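Local coordinates for uncharacterized protein (Listeria monocytogenes, PDB 3MAB), which is of unknown function but carries a TfoX C-terminal domain, a small all-helical module of the helix-hairpin-helix clan, and may therefore bind DNA, at residues A4-L9 against V15-L20. The protein carries 2 engineered substitutions. Sequence-based numbering, arbitrary orientation.
Sequences ANLSEL and VLEQDL
Glu17 of helix 14-22 reaches across to the 3-10 turn 6-8 and accepts a hydrogen bond from the backbone of Ser7. Ser7 N lies 3.0 Å from Glu17 OE2. The bond is bent, with an N-H...O angle of 142°, and the N-H meets the carboxylate from above its plane, 62° out of it. Ser7 OG is turned to the same group. Ser7 OG stands 3.3 Å from Glu17 OE2 and a little farther from Glu17 OE1, in weak contacts. Glu17 gets there with CG anti to its backbone N (chi1 168°) and an extended chain that holds the carboxylate well off the helix. A water donates to Glu17 OE2 at 2.8 Å and weakly to Asn5 OD1, so OE2 is gripped by the water as well as by Ser7 N. The turn has its own brace: Asn5 N donates almost straight to Glu8 OE1 at 2.7 Å, and the oxygen receives it on its anti lone pair.

Beside the carboxylate the contact becomes apolar. Leu6 CB lies 4.0 Å from Glu17 CG. The Leu6 side chain then crosses that of Leu20 at an angle, and Leu6 CD1 touches Leu20 CB at 4.1 Å. The contact thus ties the N-terminal turn to the first helix of the domain, with buried leucines under a more open polar side. Glu8 forms a salt bridge with Lys75 of the second subunit. Leu20 continues inward to Ala39 of helix 28-46 and Leu58 of helix 52-63.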
loop_
_atom_site.group_PDB
_atom_site.type_symbol
_atom_site.label_atom_id
_atom_site.label_comp_id
_atom_site.label_asym_id
_atom_site.label_seq_id
_atom_site.Cartn_x
_atom_site.Cartn_y
_atom_site.Cartn_z
ATOM N N ALA B 4 10.673 -2.932 7.898
ATOM C CA ALA B 4 9.434 -3.602 7.396
ATOM C C ALA B 4 9.664 -4.918 6.619
ATOM O O ALA B 4 10.688 -5.096 5.921
ATOM C CB ALA B 4 8.642 -2.605 6.536
ATOM N N ASN B 5 8.705 -5.835 6.738
ATOM C CA ASN B 5 8.655 -7.051 5.929
ATOM C C ASN B 5 7.877 -6.728 4.664
ATOM O O ASN B 5 6.993 -5.868 4.682
ATOM C CB ASN B 5 7.901 -8.190 6.650
ATOM C CG ASN B 5 8.721 -8.861 7.703
ATOM O OD1 ASN B 5 9.879 -9.183 7.486
ATOM N ND2 ASN B 5 8.114 -9.083 8.863
ATOM N N LEU B 6 8.135 -7.448 3.568
ATOM C CA LEU B 6 7.312 -7.332 2.352
ATOM C C LEU B 6 5.816 -7.462 2.549
ATOM O O LEU B 6 5.027 -6.722 1.942
ATOM C CB LEU B 6 7.783 -8.315 1.281
ATOM C CG LEU B 6 9.099 -7.994 0.590
ATOM C CD1 LEU B 6 9.557 -9.293 -0.151
ATOM C CD2 LEU B 6 8.944 -6.859 -0.377
ATOM N N SER B 7 5.408 -8.406 3.393
ATOM C CA SER B 7 3.988 -8.626 3.634
ATOM C C SER B 7 3.387 -7.539 4.536
ATOM O O SER B 7 2.206 -7.621 4.818
ATOM C CB SER B 7 3.769 -10.005 4.248
ATOM O OG SER B 7 4.398 -10.096 5.496
ATOM N N GLU B 8 4.182 -6.581 5.032
ATOM C CA GLU B 8 3.623 -5.401 5.710
ATOM C C GLU B 8 3.370 -4.226 4.745
ATOM O O GLU B 8 2.765 -3.229 5.136
ATOM C CB GLU B 8 4.513 -4.905 6.832
ATOM C CG GLU B 8 4.610 -5.907 7.988
ATOM C CD GLU B 8 5.654 -5.540 9.026
ATOM O OE1 GLU B 8 6.827 -5.355 8.639
ATOM O OE2 GLU B 8 5.329 -5.517 10.250
ATOM N N LEU B 9 3.843 -4.346 3.519
ATOM C CA LEU B 9 3.563 -3.313 2.511
ATOM C C LEU B 9 2.159 -3.434 1.963
ATOM O O LEU B 9 1.579 -4.539 1.893
ATOM C CB LEU B 9 4.494 -3.426 1.345
ATOM C CG LEU B 9 5.976 -3.371 1.658
ATOM C CD1 LEU B 9 6.763 -3.525 0.374
ATOM C CD2 LEU B 9 6.461 -2.146 2.467
ATOM N N VAL B 15 1.472 -14.999 -0.065
ATOM C CA VAL B 15 1.890 -15.722 -1.221
ATOM C C VAL B 15 2.692 -14.868 -2.222
ATOM O O VAL B 15 3.718 -15.274 -2.794
ATOM C CB VAL B 15 0.648 -16.398 -1.813
ATOM C CG1 VAL B 15 0.957 -16.943 -3.153
ATOM C CG2 VAL B 15 0.094 -17.495 -0.805
ATOM N N LEU B 16 2.255 -13.652 -2.444
ATOM C CA LEU B 16 3.057 -12.740 -3.257
ATOM C C LEU B 16 4.425 -12.430 -2.596
ATOM O O LEU B 16 5.426 -12.338 -3.296
ATOM C CB LEU B 16 2.284 -11.450 -3.532
ATOM C CG LEU B 16 2.924 -10.388 -4.401
ATOM C CD1 LEU B 16 3.455 -10.961 -5.757
ATOM C CD2 LEU B 16 1.959 -9.232 -4.667
ATOM N N GLU B 17 4.459 -12.279 -1.260
ATOM C CA GLU B 17 5.725 -12.118 -0.545
ATOM C C GLU B 17 6.604 -13.343 -0.882
ATOM O O GLU B 17 7.763 -13.181 -1.158
ATOM C CB GLU B 17 5.522 -11.997 0.977
ATOM C CG GLU B 17 6.855 -12.122 1.806
ATOM C CD GLU B 17 6.660 -11.885 3.273
ATOM O OE1 GLU B 17 6.020 -12.714 3.911
ATOM O OE2 GLU B 17 7.071 -10.815 3.760
ATOM N N GLN B 18 6.073 -14.569 -0.792
ATOM C CA GLN B 18 6.853 -15.782 -1.059
ATOM C C GLN B 18 7.337 -15.767 -2.500
ATOM O O GLN B 18 8.458 -16.136 -2.781
ATOM C CB GLN B 18 6.034 -17.040 -0.782
ATOM C CG GLN B 18 5.760 -17.233 0.640
ATOM C CD GLN B 18 4.715 -18.295 0.932
ATOM O OE1 GLN B 18 3.793 -18.573 0.122
ATOM N NE2 GLN B 18 4.828 -18.879 2.113
ATOM N N ASP B 19 6.482 -15.348 -3.422
ATOM C CA ASP B 19 6.890 -15.311 -4.862
ATOM C C ASP B 19 8.022 -14.302 -5.097
ATOM O O ASP B 19 8.975 -14.591 -5.819
ATOM C CB ASP B 19 5.693 -14.978 -5.773
ATOM C CG ASP B 19 4.664 -16.118 -5.814
ATOM O OD1 ASP B 19 4.993 -17.289 -5.483
ATOM O OD2 ASP B 19 3.508 -15.809 -6.206
ATOM N N LEU B 20 7.922 -13.152 -4.419
ATOM C CA LEU B 20 8.965 -12.168 -4.524
ATOM C C LEU B 20 10.305 -12.755 -4.000
ATOM O O LEU B 20 11.318 -12.631 -4.636
ATOM C CB LEU B 20 8.599 -10.908 -3.787
ATOM C CG LEU B 20 7.623 -9.973 -4.499
ATOM C CD1 LEU B 20 7.127 -8.962 -3.465
ATOM C CD2 LEU B 20 8.252 -9.264 -5.707
HETATM O O HOH W 1 9.526 -11.398 4.899
#